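Local coordinates for extracellular solute-binding protein, family 1 (Bifidobacterium longum subsp. infantis ATCC 15697, PDB 3QUF) that probably serves as the extracellular solute-binding component of an ABC-type importer, capturing a substrate, perhaps a sugar, for uptake, at residues A[31-39]-A[77-88]; A[130-140]-A[295-304]. One frame throughout, in Å; residues are numbered along the deposited sequence.

Contact 1 (A[31-39]-A[77-88]); sequences KISFYSYFK and RLAGGKPPTIFN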
loop_
_atom_site.group_PDB
_atom_site.type_symbol
_atom_site.label_atom_id
_atom_site.label_comp_id
_atom_site.label_asym_id
_atom_site.label_seq_id
_atom_site.Cartn_x
_atom_site.Cartn_y
_atom_site.Cartn_z
ATOM N N LYS A 31 31.290 -12.864 5.727
ATOM C CA LYS A 31 30.065 -13.649 5.633
ATOM C C LYS A 31 28.891 -12.908 6.268
ATOM O O LYS A 31 28.969 -12.563 7.447
ATOM C CB LYS A 31 30.262 -14.962 6.381
ATOM C CG LYS A 31 31.391 -15.813 5.838
ATOM C CD LYS A 31 31.339 -17.198 6.450
ATOM C CE LYS A 31 29.922 -17.733 6.476
ATOM N NZ LYS A 31 29.410 -18.091 5.132
ATOM N N ILE A 32 27.813 -12.703 5.524
ATOM C CA ILE A 32 26.565 -12.135 6.068
ATOM C C ILE A 32 25.368 -12.998 5.690
ATOM O O ILE A 32 25.480 -13.837 4.774
ATOM C CB ILE A 32 26.323 -10.682 5.641
ATOM C CG1 ILE A 32 26.332 -10.510 4.104
ATOM C CG2 ILE A 32 27.409 -9.794 6.299
ATOM C CD1 ILE A 32 25.940 -9.088 3.634
ATOM N N SER A 33 24.269 -12.836 6.433
ATOM C CA SER A 33 23.052 -13.563 6.177
ATOM C C SER A 33 21.891 -12.622 5.918
ATOM O O SER A 33 21.887 -11.475 6.371
ATOM C CB SER A 33 22.712 -14.497 7.333
ATOM O OG SER A 33 22.683 -13.756 8.529
ATOM N N PHE A 34 20.907 -13.109 5.174
ATOM C CA PHE A 34 19.707 -12.345 4.840
ATOM C C PHE A 34 18.547 -13.282 5.024
ATOM O O PHE A 34 18.544 -14.356 4.403
ATOM C CB PHE A 34 19.816 -11.866 3.394
ATOM C CG PHE A 34 18.589 -11.171 2.815
ATOM C CD1 PHE A 34 17.650 -10.522 3.574
ATOM C CD2 PHE A 34 18.418 -11.172 1.431
ATOM C CE1 PHE A 34 16.528 -9.912 2.976
ATOM C CE2 PHE A 34 17.317 -10.579 0.839
ATOM C CZ PHE A 34 16.384 -9.970 1.584
ATOM N N TYR A 35 17.656 -12.972 5.955
ATOM C CA TYR A 35 16.423 -13.744 6.115
ATOM C C TYR A 35 15.372 -12.934 5.402
ATOM O O TYR A 35 14.947 -11.879 5.876
ATOM C CB TYR A 35 16.058 -13.957 7.574
ATOM C CG TYR A 35 14.885 -14.892 7.744
ATOM C CD1 TYR A 35 14.850 -16.101 7.067
ATOM C CD2 TYR A 35 13.829 -14.588 8.548
ATOM C CE1 TYR A 35 13.774 -16.986 7.214
ATOM C CE2 TYR A 35 12.745 -15.465 8.705
ATOM C CZ TYR A 35 12.724 -16.644 8.021
ATOM O OH TYR A 35 11.709 -17.564 8.162
ATOM N N SER A 36 14.976 -13.412 4.231
ATOM C CA SER A 36 14.172 -12.645 3.272
ATOM C C SER A 36 12.661 -12.949 3.309
ATOM O O SER A 36 12.245 -14.104 3.262
ATOM C CB SER A 36 14.681 -12.929 1.865
ATOM O OG SER A 36 13.904 -12.273 0.873
ATOM N N TYR A 37 11.866 -11.902 3.422
ATOM C CA TYR A 37 10.402 -11.997 3.258
ATOM C C TYR A 37 10.055 -12.392 1.817
ATOM O O TYR A 37 9.051 -13.056 1.545
ATOM C CB TYR A 37 9.796 -10.668 3.568
ATOM C CG TYR A 37 8.335 -10.525 3.284
ATOM C CD1 TYR A 37 7.399 -11.026 4.153
ATOM C CD2 TYR A 37 7.925 -9.959 2.112
ATOM C CE1 TYR A 37 6.034 -10.873 3.876
ATOM C CE2 TYR A 37 6.579 -9.798 1.816
ATOM C CZ TYR A 37 5.657 -10.280 2.694
ATOM O OH TYR A 37 4.314 -10.133 2.391
ATOM N N PHE A 38 10.896 -11.948 0.903
ATOM C CA PHE A 38 10.676 -12.152 -0.537
ATOM C C PHE A 38 11.164 -13.506 -0.953
ATOM O O PHE A 38 12.223 -13.983 -0.526
ATOM C CB PHE A 38 11.416 -11.045 -1.291
ATOM C CG PHE A 38 10.873 -9.691 -1.013
ATOM C CD1 PHE A 38 9.677 -9.289 -1.565
ATOM C CD2 PHE A 38 11.485 -8.834 -0.078
ATOM C CE1 PHE A 38 9.162 -8.037 -1.265
ATOM C CE2 PHE A 38 10.948 -7.614 0.209
ATOM C CZ PHE A 38 9.798 -7.226 -0.376
ATOM N N LYS A 39 10.388 -14.136 -1.832
ATOM C CA LYS A 39 10.772 -15.400 -2.386
ATOM C C LYS A 39 11.896 -15.244 -3.426
ATOM O O LYS A 39 12.154 -14.153 -3.936
ATOM C CB LYS A 39 9.561 -16.072 -3.002
ATOM C CG LYS A 39 8.526 -16.513 -1.926
ATOM C CD LYS A 39 7.486 -17.472 -2.498
ATOM C CE LYS A 39 6.946 -18.410 -1.399
ATOM N NZ LYS A 39 6.333 -17.596 -0.301
ATOM N N ARG A 77 14.766 -15.542 15.397
ATOM C CA ARG A 77 16.135 -15.424 14.971
ATOM C C ARG A 77 16.790 -14.140 15.466
ATOM O O ARG A 77 17.972 -14.155 15.817
ATOM C CB ARG A 77 16.238 -15.523 13.475
ATOM C CG ARG A 77 15.862 -16.890 12.980
ATOM C CD ARG A 77 16.042 -17.033 11.519
ATOM N NE ARG A 77 15.564 -18.358 11.129
ATOM C CZ ARG A 77 15.798 -18.972 9.971
ATOM N NH1 ARG A 77 16.552 -18.413 9.038
ATOM N NH2 ARG A 77 15.283 -20.188 9.765
ATOM N N LEU A 78 16.040 -13.050 15.520
ATOM C CA LEU A 78 16.582 -11.793 16.031
ATOM C C LEU A 78 16.880 -11.898 17.505
ATOM O O LEU A 78 17.794 -11.241 17.979
ATOM C CB LEU A 78 15.647 -10.600 15.788
ATOM C CG LEU A 78 15.528 -10.233 14.318
ATOM C CD1 LEU A 78 14.442 -9.178 14.170
ATOM C CD2 LEU A 78 16.859 -9.727 13.751
ATOM N N ALA A 79 16.115 -12.731 18.218
ATOM C CA ALA A 79 16.302 -12.924 19.644
ATOM C C ALA A 79 17.428 -13.897 19.993
ATOM O O ALA A 79 17.854 -13.921 21.137
ATOM C CB ALA A 79 14.976 -13.422 20.281
ATOM N N GLY A 80 17.857 -14.727 19.047
ATOM C CA GLY A 80 18.810 -15.794 19.304
ATOM C C GLY A 80 20.257 -15.328 19.214
ATOM O O GLY A 80 20.520 -14.140 19.166
ATOM N N GLY A 81 21.179 -16.284 19.133
ATOM C CA GLY A 81 22.583 -15.971 19.152
ATOM C C GLY A 81 23.201 -15.558 17.836
ATOM O O GLY A 81 24.337 -15.112 17.830
ATOM N N LYS A 82 22.451 -15.710 16.745
ATOM C CA LYS A 82 22.949 -15.434 15.392
ATOM C C LYS A 82 21.903 -14.676 14.559
ATOM O O LYS A 82 21.322 -15.251 13.649
ATOM C CB LYS A 82 23.345 -16.754 14.702
ATOM C CG LYS A 82 22.213 -17.812 14.479
ATOM C CD LYS A 82 22.675 -19.039 13.644
ATOM C CE LYS A 82 23.264 -20.161 14.512
ATOM N NZ LYS A 82 23.849 -21.301 13.716
ATOM N N PRO A 83 21.607 -13.395 14.904
ATOM C CA PRO A 83 20.533 -12.774 14.132
ATOM C C PRO A 83 20.937 -12.606 12.674
ATOM O O PRO A 83 22.123 -12.466 12.400
ATOM C CB PRO A 83 20.384 -11.402 14.752
ATOM C CG PRO A 83 21.087 -11.473 16.050
ATOM C CD PRO A 83 22.090 -12.500 15.959
ATOM N N PRO A 84 19.972 -12.643 11.760
ATOM C CA PRO A 84 20.299 -12.395 10.357
ATOM C C PRO A 84 20.845 -10.985 10.186
ATOM O O PRO A 84 20.294 -10.032 10.761
ATOM C CB PRO A 84 18.961 -12.528 9.624
ATOM C CG PRO A 84 17.928 -12.514 10.648
ATOM C CD PRO A 84 18.537 -12.858 11.981
ATOM N N THR A 85 21.881 -10.836 9.376
ATOM C CA THR A 85 22.425 -9.506 9.149
ATOM C C THR A 85 21.456 -8.540 8.489
ATOM O O THR A 85 21.474 -7.313 8.770
ATOM C CB THR A 85 23.705 -9.579 8.300
ATOM O OG1 THR A 85 24.449 -10.764 8.567
ATOM C CG2 THR A 85 24.562 -8.352 8.542
ATOM N N ILE A 86 20.684 -9.054 7.533
ATOM C CA ILE A 86 19.705 -8.301 6.790
ATOM C C ILE A 86 18.370 -9.023 6.909
ATOM O O ILE A 86 18.310 -10.260 6.955
ATOM C CB ILE A 86 20.076 -8.186 5.323
ATOM C CG1 ILE A 86 21.458 -7.587 5.129
ATOM C CG2 ILE A 86 19.016 -7.355 4.558
ATOM C CD1 ILE A 86 22.224 -8.118 3.925
ATOM N N PHE A 87 17.325 -8.242 7.035
ATOM C CA PHE A 87 15.980 -8.772 7.168
ATOM C C PHE A 87 14.958 -7.723 6.705
ATOM O O PHE A 87 15.314 -6.573 6.385
ATOM C CB PHE A 87 15.714 -9.287 8.579
ATOM C CG PHE A 87 15.977 -8.278 9.633
ATOM C CD1 PHE A 87 15.019 -7.350 9.980
ATOM C CD2 PHE A 87 17.241 -8.218 10.238
ATOM C CE1 PHE A 87 15.311 -6.364 10.950
ATOM C CE2 PHE A 87 17.509 -7.252 11.204
ATOM C CZ PHE A 87 16.548 -6.323 11.524
ATOM N N ASN A 88 13.685 -8.085 6.727
ATOM C CA ASN A 88 12.645 -7.172 6.285
ATOM C C ASN A 88 11.719 -6.710 7.373
ATOM O O ASN A 88 11.322 -7.491 8.242
ATOM C CB ASN A 88 11.811 -7.854 5.180
ATOM C CG ASN A 88 12.572 -8.046 3.892
ATOM O OD1 ASN A 88 12.844 -9.163 3.463
ATOM N ND2 ASN A 88 12.979 -6.904 3.244
HETATM O O HOH W 1 21.220 -15.887 10.519
#
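S33 and T85 grip each other through a reciprocal pair of side-chain-to-backbone hydrogen bonds. The amide of S33 points almost straight at T85 OG1 (S33 N to T85 OG1 3.0 Å, 174° at the hydrogen), while T85 N donates back to S33 OG. S33 OG is set for this by a chi1 of 54°, which holds it between its own N and carbonyl carbon, close to P84 CA; water 1 ties the same hydroxyl to K82 O. Backbone pairing follows: I86 N donates to S33 O in the carbonyl plane, and I86 O accepts from Y35 N. Past the strand's end, N88 OD1 accepts from Y37 N at 2.9 Å.

These bonds join strands 30-36 and 86-89 in parallel, their axes 4.8 Å apart. Helix 67-79 links strand 57-63 to 86-89 as a beta-alpha-beta crossover, and 30-36 lies between those two strands in the sheet, pairing in parallel with both, as expected in an alpha/beta lobe of a periplasmic-binding-protein fold.

Packing contacts divide between the two faces of the sheet. On the F34 side, I86 CG2 meets F34 CD1 at 3.6 Å and I86 CD1 meets I32 CD1, while I86 O lies at the F34 ring edge. On the Y35 side, Y35 CB rests against P84 CB. Beyond the strand, N88 ND2 sits at the edge of the F38 ring, 3.7 Å from F38 CE2, with amide and ring planes nearly perpendicular.

A cation-pi stack closes the Y35 side: the extended R77 chain lays its guanidinium over one ring face, CZ 4.3 Å from the Y35 centroid with the planes 30° apart. Q62 binds R77 NH1 and T73 binds Y35 OH, so each partner has a second polar anchor.

Contact 2 (A[130-140]-A[295-304]); sequences YGMPVSAWVGA and INGGPDQGFA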
loop_
_atom_site.group_PDB
_atom_site.type_symbol
_atom_site.label_atom_id
_atom_site.label_comp_id
_atom_site.label_asym_id
_atom_site.label_seq_id
_atom_site.Cartn_x
_atom_site.Cartn_y
_atom_site.Cartn_z
ATOM N N TYR A 130 15.173 3.186 10.500
ATOM C CA TYR A 130 15.555 1.794 10.769
ATOM C C TYR A 130 15.335 0.875 9.608
ATOM O O TYR A 130 15.669 -0.320 9.697
ATOM C CB TYR A 130 14.782 1.275 11.983
ATOM C CG TYR A 130 15.205 1.941 13.249
ATOM C CD1 TYR A 130 16.404 1.569 13.899
ATOM C CD2 TYR A 130 14.434 2.947 13.807
ATOM C CE1 TYR A 130 16.804 2.192 15.076
ATOM C CE2 TYR A 130 14.830 3.577 15.001
ATOM C CZ TYR A 130 16.026 3.200 15.607
ATOM O OH TYR A 130 16.438 3.824 16.763
ATOM N N GLY A 131 14.794 1.367 8.501
ATOM C CA GLY A 131 14.560 0.503 7.320
ATOM C C GLY A 131 14.445 1.347 6.072
ATOM O O GLY A 131 14.158 2.575 6.135
HETATM N N MSE A 132 14.664 0.692 4.935
HETATM C CA MSE A 132 14.614 1.361 3.666
HETATM C C MSE A 132 13.720 0.587 2.717
HETATM O O MSE A 132 14.032 -0.566 2.385
HETATM C CB MSE A 132 16.036 1.449 3.046
HETATM C CG MSE A 132 16.015 1.908 1.601
HETATM SE SE MSE A 132 17.752 1.741 0.722
HETATM C CE MSE A 132 17.734 -0.119 0.549
ATOM N N PRO A 133 12.621 1.206 2.249
ATOM C CA PRO A 133 11.854 0.645 1.152
ATOM C C PRO A 133 12.434 1.108 -0.172
ATOM O O PRO A 133 12.944 2.227 -0.275
ATOM C CB PRO A 133 10.481 1.281 1.339
ATOM C CG PRO A 133 10.768 2.622 1.925
ATOM C CD PRO A 133 12.129 2.552 2.612
ATOM N N VAL A 134 12.379 0.244 -1.175
ATOM C CA VAL A 134 12.780 0.637 -2.493
ATOM C C VAL A 134 11.694 0.467 -3.552
ATOM O O VAL A 134 11.913 0.860 -4.710
ATOM C CB VAL A 134 14.045 -0.089 -2.955
ATOM C CG1 VAL A 134 15.215 0.278 -2.005
ATOM C CG2 VAL A 134 13.804 -1.626 -3.031
ATOM N N SER A 135 10.547 -0.071 -3.168
ATOM C CA SER A 135 9.518 -0.395 -4.142
ATOM C C SER A 135 8.159 -0.285 -3.502
ATOM O O SER A 135 8.038 -0.264 -2.271
ATOM C CB SER A 135 9.731 -1.785 -4.708
ATOM O OG SER A 135 9.656 -2.715 -3.683
ATOM N N ALA A 136 7.130 -0.207 -4.347
ATOM C CA ALA A 136 5.782 0.085 -3.889
ATOM C C ALA A 136 4.787 -0.559 -4.824
ATOM O O ALA A 136 5.068 -0.856 -5.981
ATOM C CB ALA A 136 5.537 1.597 -3.847
ATOM N N TRP A 137 3.601 -0.750 -4.295
ATOM C CA TRP A 137 2.445 -1.114 -5.079
ATOM C C TRP A 137 1.474 0.058 -5.119
ATOM O O TRP A 137 1.518 0.936 -4.243
ATOM C CB TRP A 137 1.764 -2.310 -4.425
ATOM C CG TRP A 137 1.191 -2.021 -3.060
ATOM C CD1 TRP A 137 1.819 -2.123 -1.840
ATOM C CD2 TRP A 137 -0.139 -1.559 -2.767
ATOM N NE1 TRP A 137 0.994 -1.715 -0.828
ATOM C CE2 TRP A 137 -0.231 -1.404 -1.361
ATOM C CE3 TRP A 137 -1.256 -1.286 -3.550
ATOM C CZ2 TRP A 137 -1.380 -0.942 -0.746
ATOM C CZ3 TRP A 137 -2.420 -0.830 -2.925
ATOM C CH2 TRP A 137 -2.464 -0.661 -1.542
ATOM N N VAL A 138 0.575 0.020 -6.097
ATOM C CA VAL A 138 -0.476 1.020 -6.220
ATOM C C VAL A 138 -1.807 0.403 -6.597
ATOM O O VAL A 138 -1.885 -0.722 -7.121
ATOM C CB VAL A 138 -0.105 2.093 -7.231
ATOM C CG1 VAL A 138 1.131 2.865 -6.772
ATOM C CG2 VAL A 138 0.049 1.493 -8.626
ATOM N N GLY A 139 -2.872 1.124 -6.289
ATOM C CA GLY A 139 -4.215 0.741 -6.681
ATOM C C GLY A 139 -5.015 1.995 -7.021
ATOM O O GLY A 139 -4.740 3.090 -6.505
ATOM N N ALA A 140 -6.043 1.827 -7.842
ATOM C CA ALA A 140 -6.814 2.979 -8.335
ATOM C C ALA A 140 -8.147 2.512 -8.908
ATOM O O ALA A 140 -8.491 1.333 -8.773
ATOM C CB ALA A 140 -5.972 3.747 -9.399
ATOM N N ILE A 295 -4.287 8.074 -4.884
ATOM C CA ILE A 295 -4.375 6.662 -5.226
ATOM C C ILE A 295 -4.063 5.839 -3.983
ATOM O O ILE A 295 -3.597 6.343 -2.959
ATOM C CB ILE A 295 -3.480 6.280 -6.428
ATOM C CG1 ILE A 295 -1.999 6.424 -6.084
ATOM C CG2 ILE A 295 -3.871 7.104 -7.651
ATOM C CD1 ILE A 295 -1.048 6.032 -7.179
ATOM N N ASN A 296 -4.379 4.562 -4.055
ATOM C CA ASN A 296 -3.935 3.648 -3.040
ATOM C C ASN A 296 -2.464 3.285 -3.313
ATOM O O ASN A 296 -2.014 3.152 -4.456
ATOM C CB ASN A 296 -4.689 2.299 -3.089
ATOM C CG ASN A 296 -6.192 2.353 -2.719
ATOM O OD1 ASN A 296 -6.926 1.407 -3.070
ATOM N ND2 ASN A 296 -6.662 3.394 -2.034
ATOM N N GLY A 297 -1.734 2.988 -2.254
ATOM C CA GLY A 297 -0.426 2.394 -2.424
ATOM C C GLY A 297 0.364 2.410 -1.141
ATOM O O GLY A 297 -0.028 3.004 -0.128
ATOM N N GLY A 298 1.497 1.737 -1.187
ATOM C CA GLY A 298 2.363 1.672 -0.019
ATOM C C GLY A 298 3.654 0.975 -0.372
ATOM O O GLY A 298 3.788 0.428 -1.479
ATOM N N PRO A 299 4.634 1.007 0.552
ATOM C CA PRO A 299 5.894 0.367 0.326
ATOM C C PRO A 299 5.745 -1.167 0.324
ATOM O O PRO A 299 5.016 -1.720 1.142
ATOM C CB PRO A 299 6.738 0.857 1.525
ATOM C CG PRO A 299 5.737 0.914 2.641
ATOM C CD PRO A 299 4.540 1.546 1.927
ATOM N N ASP A 300 6.453 -1.828 -0.571
ATOM C CA ASP A 300 6.504 -3.300 -0.597
ATOM C C ASP A 300 7.600 -3.736 0.389
ATOM O O ASP A 300 8.696 -4.173 -0.000
ATOM C CB ASP A 300 6.744 -3.840 -1.993
ATOM C CG ASP A 300 6.613 -5.357 -2.051
ATOM O OD1 ASP A 300 5.991 -5.923 -1.094
ATOM O OD2 ASP A 300 6.972 -5.955 -3.097
ATOM N N GLN A 301 7.289 -3.561 1.674
ATOM C CA GLN A 301 8.184 -3.783 2.813
ATOM C C GLN A 301 9.464 -2.931 2.787
ATOM O O GLN A 301 9.708 -2.161 1.869
ATOM C CB GLN A 301 8.558 -5.269 2.951
ATOM C CG GLN A 301 7.557 -6.246 2.460
ATOM C CD GLN A 301 6.159 -5.976 2.872
ATOM O OE1 GLN A 301 5.860 -5.546 3.996
ATOM N NE2 GLN A 301 5.243 -6.186 1.905
ATOM N N GLY A 302 10.214 -3.035 3.858
ATOM C CA GLY A 302 11.472 -2.314 4.028
ATOM C C GLY A 302 12.591 -3.289 4.305
ATOM O O GLY A 302 12.362 -4.417 4.744
ATOM N N PHE A 303 13.814 -2.851 4.036
ATOM C CA PHE A 303 15.017 -3.613 4.337
ATOM C C PHE A 303 15.752 -3.002 5.499
ATOM O O PHE A 303 15.892 -1.789 5.562
ATOM C CB PHE A 303 15.929 -3.640 3.113
ATOM C CG PHE A 303 15.346 -4.395 1.959
ATOM C CD1 PHE A 303 14.340 -3.838 1.184
ATOM C CD2 PHE A 303 15.740 -5.700 1.694
ATOM C CE1 PHE A 303 13.749 -4.582 0.148
ATOM C CE2 PHE A 303 15.151 -6.414 0.663
ATOM C CZ PHE A 303 14.158 -5.853 -0.093
ATOM N N ALA A 304 16.235 -3.841 6.398
ATOM C CA ALA A 304 16.892 -3.420 7.624
ATOM C C ALA A 304 18.140 -4.254 7.869
ATOM O O ALA A 304 18.299 -5.375 7.326
ATOM C CB ALA A 304 15.907 -3.569 8.795
HETATM O O HOH W 2 10.807 -2.251 -0.869
HETATM O O HOH W 3 9.055 -5.131 -4.627
HETATM O O HOH W 4 2.568 -2.381 1.656
#
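W137 lays one face of its indole on the backbone of G297 and G298. G297 CA stands 3.6 Å from the centroid of the six-membered ring and almost on its normal, a CH-pi contact, while G298 N lies over the same face toward the rim. With chi1 at 65°, CG is held between N and the carbonyl carbon, folding the indole back across the partner strand. At the indole edge, in plane, water 4 accepts from NE1 and donates to P299 O; W369 meets W137 edge-to-face. The F303 ring has M132 O and water 2 at its edge.

The strands run antiparallel, at 167°. In strand 135-140, W137 pairs with G298 and G139 with N296 by two backbone bonds each; W137 N approaches G298 O nearly along the C=O axis, at 3.1 Å. Past S135, whose O accepts from D300 N at 2.8 Å, an inverse gamma turn centred on D300 interrupts the pairing, which resumes in the M132-F303 bridge.

Water 3 joins S135 OG to D300 OD2, and water 2 links V134 N with Q301 O. Apolar contacts are few: P133 CB on P299 CB, and V138 CG1 against I295 CD1, 3.9 Å apart.

G297 CA lies 3.0 Å from W137 O and 4.0 Å from V138 CA, so the strands approach closely at this glycine. Bridging waters satisfy polar groups where the strands part, while the indole shields one side of the G297-G298 backbone and its own N-H is satisfied by water 4.

Contact 1 and contact 2, their centres 20 Å apart, are joined through neighbouring antiparallel strands 86-89 and 295-305 of one mixed sheet. F87 O lies 2.9 Å from A304 N and N88 ND2 3.0 Å from G302 O, two probable hydrogen bonds. N88 thus serves both: its side-chain oxygen OD1 is used within contact 1, its side-chain nitrogen ND2 across to contact 2. F38 CZ also packs on D300 O at 3.3 Å. Contact 2 lies near the middle of the chain, about 6 Å from its centre, and contact 1 about 24 Å out, consistent with 130-140 and 295-304 being linking strands between two lobes.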